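Local structure of CAS6A (Thermus thermophilus, 4C97) at residues P140-R145 against V200-P205; R188-T193 against T231-G236. The protein probably acts as a CRISPR-associated endoribonuclease that cleaves precursor CRISPR RNA in antiviral defence. The protein carries 1 engineered substitution. One frame throughout, in Å; residues are numbered along the deposited sequence.

In the fold
Both contacts involve the C-terminal half of a Cas6 fold built from two five-stranded antiparallel sheets with packed helices, consistent with the paired ferredoxin-like domains of the RAMP family. Contact 1 joins the start of helix 144-158 and the turn before it to strand 199-203, a middle strand of the second five-stranded sheet. Contact 2 sets the loop 188-193 against 231-236, the end of the glycine-rich loop characteristic of Cas6, where the two halves meet. Their centres lie 21 Å apart and their nearest atoms about 6 Å, without touching. A sulfate, probably from the crystallisation liquor, sits about 4 Å from the Leu-233 side chain in contact 2. In each contact a tyrosine hydroxyl reaches across to an oxygen.

Contact 1 (P140-R145 against V200-P205); sequences PVPEPR and VVYHLP
The hydroxyl of Tyr-202 reaches into an inverse gamma turn and donates a hydrogen bond to the carbonyl oxygen of Pro-142, the residue at the turn's centre; Tyr-202 OH and Pro-142 O are 2.7 Å apart. The turn itself is closed by Glu-143 N on Val-141 O. It leads straight into helix 144-158, with Glu-143 at the N-cap position, while Tyr-202 stands on strand 199-203 of the antiparallel sheet, so the turn and the helix's first residue, Pro-144, pack on the strand, in a fold consistent with the ferredoxin-like domains of the family. The hydroxyl comes to the carbonyl at a bent C=O...O angle of 135°, tilted 28° from its plane.

Pro-144 comes obliquely against the same ring. Its CG lies at the ring edge, in plane, 3.8 Å from Tyr-202 CD1, and its CA approaches Tyr-202 CE1 to 3.7 Å. Val-200 uses one methyl on the tyrosine of its own strand and the other on Pro-142: with CG1 opposite the backbone N (chi1 -177°), that methyl sits over one face of the tyrosine near the rim. Val-147 of the helix and Leu-124 and Phe-126 of strand 121-127 also touch the tyrosine side chain. Glu-143 OE1 and Arg-145 NE form a salt bridge whose hydrogen bond is weak in angle, while Glu-143 OE2 bonds to Tyr-139 OH. The other methyl of Val-200, CG2, meets Pro-142 CG at 3.8 Å.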
ATOM      1  N   PRO A 140      -9.227  -6.638 -12.588  1.00  9.93           N
ATOM      2  CA  PRO A 140      -9.589  -6.194 -11.250  1.00  9.52           C
ATOM      3  C   PRO A 140      -9.838  -7.321 -10.262  1.00 11.60           C
ATOM      4  O   PRO A 140     -10.276  -7.019  -9.165  1.00 14.05           O
ATOM      5  CB  PRO A 140     -10.909  -5.459 -11.513  1.00 12.27           C
ATOM      6  CG  PRO A 140     -11.566  -6.358 -12.509  1.00 11.18           C
ATOM      7  CD  PRO A 140     -10.426  -6.696 -13.460  1.00 12.15           C
ATOM      8  N   VAL A 141      -9.560  -8.575 -10.617  1.00  9.44           N
ATOM      9  CA  VAL A 141      -9.870  -9.682  -9.698  1.00  9.22           C
ATOM     10  C   VAL A 141      -8.673  -9.991  -8.790  1.00  9.64           C
ATOM     11  O   VAL A 141      -7.591 -10.256  -9.269  1.00  9.67           O
ATOM     12  CB  VAL A 141     -10.260 -10.953 -10.454  1.00 11.50           C
ATOM     13  CG1 VAL A 141     -10.663 -12.083  -9.477  1.00 13.11           C
ATOM     14  CG2 VAL A 141     -11.372 -10.654 -11.412  1.00 10.96           C
ATOM     15  N   PRO A 142      -8.884  -9.967  -7.474  1.00  9.27           N
ATOM     16  CA  PRO A 142      -7.773 -10.149  -6.529  1.00  9.37           C
ATOM     17  C   PRO A 142      -7.368 -11.617  -6.319  1.00 10.09           C
ATOM     18  O   PRO A 142      -7.430 -12.169  -5.208  1.00 10.94           O
ATOM     19  CB  PRO A 142      -8.298  -9.474  -5.272  1.00 10.08           C
ATOM     20  CG  PRO A 142      -9.768  -9.710  -5.315  1.00 11.75           C
ATOM     21  CD  PRO A 142     -10.150  -9.661  -6.784  1.00 11.99           C
ATOM     22  N   GLU A 143      -6.915 -12.231  -7.401  1.00 10.41           N
ATOM     23  CA  GLU A 143      -6.465 -13.612  -7.386  1.00  9.35           C
ATOM     24  C   GLU A 143      -5.270 -13.737  -6.446  1.00  9.24           C
ATOM     25  O   GLU A 143      -4.414 -12.844  -6.430  1.00  9.12           O
ATOM     26  CB  GLU A 143      -6.018 -14.066  -8.773  1.00  9.81           C
ATOM     27  CG  GLU A 143      -7.081 -13.989  -9.853  1.00 10.01           C
ATOM     28  CD  GLU A 143      -6.583 -14.473 -11.216  1.00 10.59           C
ATOM     29  OE1 GLU A 143      -5.404 -14.857 -11.337  1.00 10.87           O
ATOM     30  OE2 GLU A 143      -7.365 -14.451 -12.187  1.00 10.85           O
ATOM     31  N   PRO A 144      -5.175 -14.857  -5.705  1.00 11.34           N
ATOM     32  CA  PRO A 144      -3.984 -15.017  -4.850  1.00 10.67           C
ATOM     33  C   PRO A 144      -2.648 -14.774  -5.577  1.00 10.29           C
ATOM     34  O   PRO A 144      -1.774 -14.066  -5.055  1.00  9.73           O
ATOM     35  CB  PRO A 144      -4.079 -16.469  -4.369  1.00 11.12           C
ATOM     36  CG  PRO A 144      -5.566 -16.794  -4.414  1.00 11.90           C
ATOM     37  CD  PRO A 144      -6.139 -15.973  -5.549  1.00 12.14           C
ATOM     38  N   ARG A 145      -2.461 -15.352  -6.763  1.00 10.76           N
ATOM     39  CA  ARG A 145      -1.150 -15.239  -7.405  1.00 12.11           C
ATOM     40  C   ARG A 145      -0.813 -13.774  -7.754  1.00 12.81           C
ATOM     41  O   ARG A 145       0.349 -13.331  -7.654  1.00 14.69           O
ATOM     42  CB  ARG A 145      -1.078 -16.129  -8.637  1.00 13.48           C
ATOM     43  CG  ARG A 145      -2.055 -15.732  -9.683  1.00 16.64           C
ATOM     44  CD  ARG A 145      -2.098 -16.717 -10.824  1.00 32.23           C
ATOM     45  NE  ARG A 145      -2.966 -16.168 -11.864  1.00 49.95           N
ATOM     46  CZ  ARG A 145      -2.566 -15.347 -12.837  1.00 56.30           C
ATOM     47  NH1 ARG A 145      -1.290 -14.977 -12.958  1.00 58.44           N
ATOM     48  NH2 ARG A 145      -3.457 -14.895 -13.705  1.00 46.76           N
ATOM     49  N   VAL A 200     -10.851  -9.994   1.197  1.00  9.81           N
ATOM     50  CA  VAL A 200     -10.595 -11.360   0.751  1.00  9.54           C
ATOM     51  C   VAL A 200      -9.784 -12.079   1.830  1.00 10.91           C
ATOM     52  O   VAL A 200      -8.842 -11.514   2.370  1.00 12.39           O
ATOM     53  CB  VAL A 200      -9.819 -11.383  -0.584  1.00  9.10           C
ATOM     54  CG1 VAL A 200      -9.649 -12.820  -1.043  1.00  9.75           C
ATOM     55  CG2 VAL A 200     -10.545 -10.571  -1.657  1.00 10.05           C
ATOM     56  N   VAL A 201     -10.169 -13.321   2.144  1.00 11.07           N
ATOM     57  CA  VAL A 201      -9.350 -14.143   3.029  1.00 11.84           C
ATOM     58  C   VAL A 201      -8.666 -15.238   2.204  1.00 10.19           C
ATOM     59  O   VAL A 201      -9.317 -16.091   1.615  1.00 10.88           O
ATOM     60  CB  VAL A 201     -10.171 -14.744   4.168  1.00 13.33           C
ATOM     61  CG1 VAL A 201      -9.257 -15.508   5.118  1.00 15.89           C
ATOM     62  CG2 VAL A 201     -10.931 -13.651   4.918  1.00 12.77           C
ATOM     63  N   TYR A 202      -7.343 -15.171   2.192  1.00 10.02           N
ATOM     64  CA  TYR A 202      -6.457 -16.124   1.530  1.00 11.61           C
ATOM     65  C   TYR A 202      -6.048 -17.199   2.505  1.00 13.19           C
ATOM     66  O   TYR A 202      -5.940 -16.956   3.710  1.00 12.25           O
ATOM     67  CB  TYR A 202      -5.207 -15.408   0.986  1.00  9.09           C
ATOM     68  CG  TYR A 202      -5.599 -14.332   0.002  1.00  9.83           C
ATOM     69  CD1 TYR A 202      -5.853 -14.645  -1.326  1.00 10.74           C
ATOM     70  CD2 TYR A 202      -5.771 -13.020   0.417  1.00  9.74           C
ATOM     71  CE1 TYR A 202      -6.253 -13.677  -2.218  1.00  9.37           C
ATOM     72  CE2 TYR A 202      -6.166 -12.034  -0.469  1.00  9.01           C
ATOM     73  CZ  TYR A 202      -6.409 -12.378  -1.790  1.00  9.34           C
ATOM     74  OH  TYR A 202      -6.835 -11.441  -2.685  1.00 11.00           O
ATOM     75  N   HIS A 203      -5.837 -18.400   1.980  1.00 11.85           N
ATOM     76  CA  HIS A 203      -5.478 -19.520   2.814  1.00 11.07           C
ATOM     77  C   HIS A 203      -4.490 -20.386   2.067  1.00 14.91           C
ATOM     78  O   HIS A 203      -4.733 -20.740   0.905  1.00 15.00           O
ATOM     79  CB  HIS A 203      -6.713 -20.324   3.149  1.00 12.07           C
ATOM     80  CG  HIS A 203      -6.405 -21.606   3.837  1.00 16.89           C
ATOM     81  ND1 HIS A 203      -5.959 -21.652   5.136  1.00 18.85           N
ATOM     82  CD2 HIS A 203      -6.463 -22.886   3.408  1.00 18.51           C
ATOM     83  CE1 HIS A 203      -5.760 -22.911   5.487  1.00 20.98           C
ATOM     84  NE2 HIS A 203      -6.055 -23.680   4.450  1.00 22.41           N
ATOM     85  N   LEU A 204      -3.391 -20.727   2.731  1.00 14.04           N
ATOM     86  CA  LEU A 204      -2.356 -21.576   2.155  1.00 12.94           C
ATOM     87  C   LEU A 204      -2.385 -22.959   2.804  1.00 14.90           C
ATOM     88  O   LEU A 204      -1.918 -23.138   3.943  1.00 15.51           O
ATOM     89  CB  LEU A 204      -0.975 -20.937   2.350  1.00 15.48           C
ATOM     90  CG  LEU A 204       0.213 -21.742   1.823  1.00 13.83           C
ATOM     91  CD1 LEU A 204      -0.003 -22.207   0.399  1.00 16.90           C
ATOM     92  CD2 LEU A 204       1.503 -20.935   1.928  1.00 17.87           C
ATOM     93  N   PRO A 205      -2.942 -23.949   2.091  1.00 14.65           N
ATOM     94  CA  PRO A 205      -3.017 -25.297   2.649  1.00 20.45           C
ATOM     95  C   PRO A 205      -1.640 -25.848   2.926  1.00 16.91           C
ATOM     96  O   PRO A 205      -0.722 -25.665   2.117  1.00 17.91           O
ATOM     97  CB  PRO A 205      -3.684 -26.110   1.529  1.00 20.61           C
ATOM     98  CG  PRO A 205      -4.387 -25.104   0.699  1.00 19.77           C
ATOM     99  CD  PRO A 205      -3.563 -23.862   0.761  1.00 16.05           C
TER

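Contact 2 (R188-T193 against T231-G236)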
ATOM      1  N   ARG A 188     -10.874   6.271 -12.129  1.00 14.03           N
ATOM      2  CA  ARG A 188     -11.272   7.378 -12.989  1.00 15.48           C
ATOM      3  C   ARG A 188     -10.099   8.020 -13.732  1.00 15.79           C
ATOM      4  O   ARG A 188     -10.313   8.719 -14.721  1.00 17.62           O
ATOM      5  CB  ARG A 188     -12.071   8.424 -12.195  1.00 23.73           C
ATOM      6  CG  ARG A 188     -13.469   7.980 -11.713  1.00 29.00           C
ATOM      7  CD  ARG A 188     -14.513   7.837 -12.839  1.00 63.47           C
ATOM      8  NE  ARG A 188     -15.884   7.703 -12.324  1.00 62.23           N
ATOM      9  CZ  ARG A 188     -16.870   7.040 -12.931  1.00 66.67           C
ATOM     10  NH1 ARG A 188     -16.662   6.418 -14.083  1.00 64.45           N
ATOM     11  NH2 ARG A 188     -18.078   6.986 -12.381  1.00 69.06           N
ATOM     12  N   THR A 189      -8.864   7.784 -13.280  1.00 14.75           N
ATOM     13  CA  THR A 189      -7.695   8.292 -13.996  1.00 15.17           C
ATOM     14  C   THR A 189      -7.317   7.401 -15.173  1.00 15.44           C
ATOM     15  O   THR A 189      -6.480   7.758 -15.981  1.00 16.15           O
ATOM     16  CB  THR A 189      -6.462   8.379 -13.070  1.00 14.22           C
ATOM     17  OG1 THR A 189      -6.173   7.078 -12.571  1.00 15.80           O
ATOM     18  CG2 THR A 189      -6.732   9.306 -11.899  1.00 16.86           C
ATOM     19  N   GLU A 190      -7.947   6.235 -15.263  1.00 15.07           N
ATOM     20  CA  GLU A 190      -7.558   5.232 -16.239  1.00 15.37           C
ATOM     21  C   GLU A 190      -8.619   5.046 -17.294  1.00 18.55           C
ATOM     22  O   GLU A 190      -9.760   5.495 -17.143  1.00 17.30           O
ATOM     23  CB  GLU A 190      -7.298   3.891 -15.535  1.00 14.63           C
ATOM     24  CG  GLU A 190      -6.292   4.005 -14.424  1.00 12.85           C
ATOM     25  CD  GLU A 190      -4.992   4.633 -14.889  1.00 13.29           C
ATOM     26  OE1 GLU A 190      -4.419   4.119 -15.871  1.00 20.25           O
ATOM     27  OE2 GLU A 190      -4.588   5.657 -14.298  1.00 16.06           O
ATOM     28  N   VAL A 191      -8.210   4.392 -18.379  1.00 23.91           N
ATOM     29  CA  VAL A 191      -9.095   4.023 -19.464  1.00 20.20           C
ATOM     30  C   VAL A 191      -9.588   2.598 -19.247  1.00 21.84           C
ATOM     31  O   VAL A 191      -8.784   1.683 -19.090  1.00 23.64           O
ATOM     32  CB  VAL A 191      -8.362   4.068 -20.836  1.00 23.79           C
ATOM     33  CG1 VAL A 191      -9.327   3.766 -21.981  1.00 28.23           C
ATOM     34  CG2 VAL A 191      -7.668   5.429 -21.059  1.00 26.40           C
ATOM     35  N   ASP A 192     -10.906   2.434 -19.255  1.00 21.18           N
ATOM     36  CA  ASP A 192     -11.552   1.127 -19.208  1.00 23.21           C
ATOM     37  C   ASP A 192     -11.001   0.264 -18.093  1.00 19.60           C
ATOM     38  O   ASP A 192     -10.666  -0.888 -18.322  1.00 26.15           O
ATOM     39  CB  ASP A 192     -11.381   0.357 -20.533  1.00 37.86           C
ATOM     40  CG  ASP A 192     -11.997   1.070 -21.726  1.00 62.42           C
ATOM     41  OD1 ASP A 192     -13.039   1.741 -21.553  1.00 76.32           O
ATOM     42  OD2 ASP A 192     -11.448   0.943 -22.847  1.00 56.94           O
ATOM     43  N   THR A 193     -10.876   0.832 -16.899  1.00 15.98           N
ATOM     44  CA  THR A 193     -10.290   0.131 -15.775  1.00 14.33           C
ATOM     45  C   THR A 193     -11.167   0.261 -14.549  1.00 17.05           C
ATOM     46  O   THR A 193     -11.594   1.352 -14.203  1.00 15.27           O
ATOM     47  CB  THR A 193      -8.906   0.708 -15.449  1.00 13.52           C
ATOM     48  OG1 THR A 193      -8.051   0.542 -16.582  1.00 19.40           O
ATOM     49  CG2 THR A 193      -8.273   0.027 -14.233  1.00 12.83           C
ATOM     50  N   THR A 231      -0.133   2.080  -7.630  1.00 11.76           N
ATOM     51  CA  THR A 231      -0.160   2.477  -6.237  1.00 10.29           C
ATOM     52  C   THR A 231       0.352   3.919  -6.058  1.00 10.37           C
ATOM     53  O   THR A 231       0.111   4.528  -5.026  1.00 10.81           O
ATOM     54  CB  THR A 231       0.640   1.516  -5.360  1.00  8.64           C
ATOM     55  OG1 THR A 231       1.989   1.405  -5.849  1.00 11.14           O
ATOM     56  CG2 THR A 231      -0.009   0.174  -5.348  1.00 12.11           C
ATOM     57  N   SER A 232       1.042   4.451  -7.066  1.00 10.52           N
ATOM     58  CA  SER A 232       1.502   5.836  -7.013  1.00 13.31           C
ATOM     59  C   SER A 232       0.330   6.808  -7.164  1.00 10.24           C
ATOM     60  O   SER A 232       0.475   8.027  -6.909  1.00 10.55           O
ATOM     61  CB  SER A 232       2.571   6.105  -8.081  1.00 17.53           C
ATOM     62  OG  SER A 232       2.013   6.044  -9.386  1.00 15.32           O
ATOM     63  N   LEU A 233      -0.820   6.287  -7.582  1.00 10.86           N
ATOM     64  CA  LEU A 233      -2.015   7.102  -7.766  1.00 10.59           C
ATOM     65  C   LEU A 233      -3.093   6.802  -6.743  1.00 10.23           C
ATOM     66  O   LEU A 233      -4.225   7.255  -6.880  1.00 14.16           O
ATOM     67  CB  LEU A 233      -2.572   6.961  -9.196  1.00 11.41           C
ATOM     68  CG  LEU A 233      -1.664   7.509 -10.290  1.00 12.14           C
ATOM     69  CD1 LEU A 233      -2.225   7.087 -11.664  1.00 14.75           C
ATOM     70  CD2 LEU A 233      -1.569   9.014 -10.223  1.00 14.63           C
ATOM     71  N   GLY A 234      -2.738   6.077  -5.683  1.00  8.85           N
ATOM     72  CA  GLY A 234      -3.692   5.837  -4.620  1.00  8.50           C
ATOM     73  C   GLY A 234      -4.509   4.571  -4.749  1.00 10.12           C
ATOM     74  O   GLY A 234      -5.323   4.277  -3.871  1.00  9.79           O
ATOM     75  N   TYR A 235      -4.302   3.838  -5.840  1.00  9.03           N
ATOM     76  CA  TYR A 235      -4.985   2.563  -6.055  1.00 10.30           C
ATOM     77  C   TYR A 235      -4.291   1.504  -5.207  1.00  8.59           C
ATOM     78  O   TYR A 235      -3.112   1.644  -4.812  1.00 10.24           O
ATOM     79  CB  TYR A 235      -4.965   2.167  -7.535  1.00 11.00           C
ATOM     80  CG  TYR A 235      -5.702   3.171  -8.394  1.00  9.37           C
ATOM     81  CD1 TYR A 235      -7.078   3.311  -8.284  1.00 12.29           C
ATOM     82  CD2 TYR A 235      -5.027   3.986  -9.286  1.00  9.64           C
ATOM     83  CE1 TYR A 235      -7.759   4.221  -9.043  1.00 14.76           C
ATOM     84  CE2 TYR A 235      -5.704   4.888 -10.068  1.00 11.40           C
ATOM     85  CZ  TYR A 235      -7.077   5.011  -9.931  1.00 15.25           C
ATOM     86  OH  TYR A 235      -7.802   5.917 -10.698  1.00 15.12           O
ATOM     87  N   GLY A 236      -5.009   0.439  -4.911  1.00  7.81           N
ATOM     88  CA  GLY A 236      -4.392  -0.686  -4.225  1.00  9.51           C
ATOM     89  C   GLY A 236      -4.053  -0.474  -2.760  1.00  9.68           C
ATOM     90  O   GLY A 236      -3.240  -1.223  -2.208  1.00  9.66           O
TER
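The Tyr-235 ring has Thr-189 OG1 at its edge, in the ring plane beside the hydroxyl, and Leu-233 O over one face, 4.1 Å above the plane and displaced toward the rim; the Phe-131 ring also meets it edge-to-face. The threonine and tyrosine side chains approach from opposite directions. Tyr-235 OH and Thr-189 OG1 are hydrogen-bonded at 2.7 Å; the tyrosine proton has another acceptor within reach, so its placing is not settled. Thr-189 OG1 sits between its backbone N and carbonyl carbon (chi1 60°), which turns it to the ring and leaves CG2 beside the backbone N.

Thr-189 OG1 also donates to Glu-190 OE2, 2.7 Å away, and the carboxylate receives it on the lone pair facing away from its other oxygen. The glutamate chain is bent at chi2 (-54°), which folds the carboxylate back over the threonine. That oxygen, Glu-190 OE2, then lies 3.8 Å from Leu-233 CD1, a methyl that also approaches Thr-189 OG1. Gly-234, whose backbone would press a side chain on the Leu-233 carbonyl O, and Gly-236, with positive phi, flank Tyr-235 in the glycine-rich loop of the Cas6 family.

The loop 188-193 joins strands 176-186 and 194-197, while 231-236 runs from helix 209-225 toward strand 238-241. Leu-23 at the start of helix 22-36 touches both Thr-189 and Leu-233, and Pro-129 of strand 129-134 packs on Tyr-235, so the contact sits where that helix meets the C-terminal half of the chain.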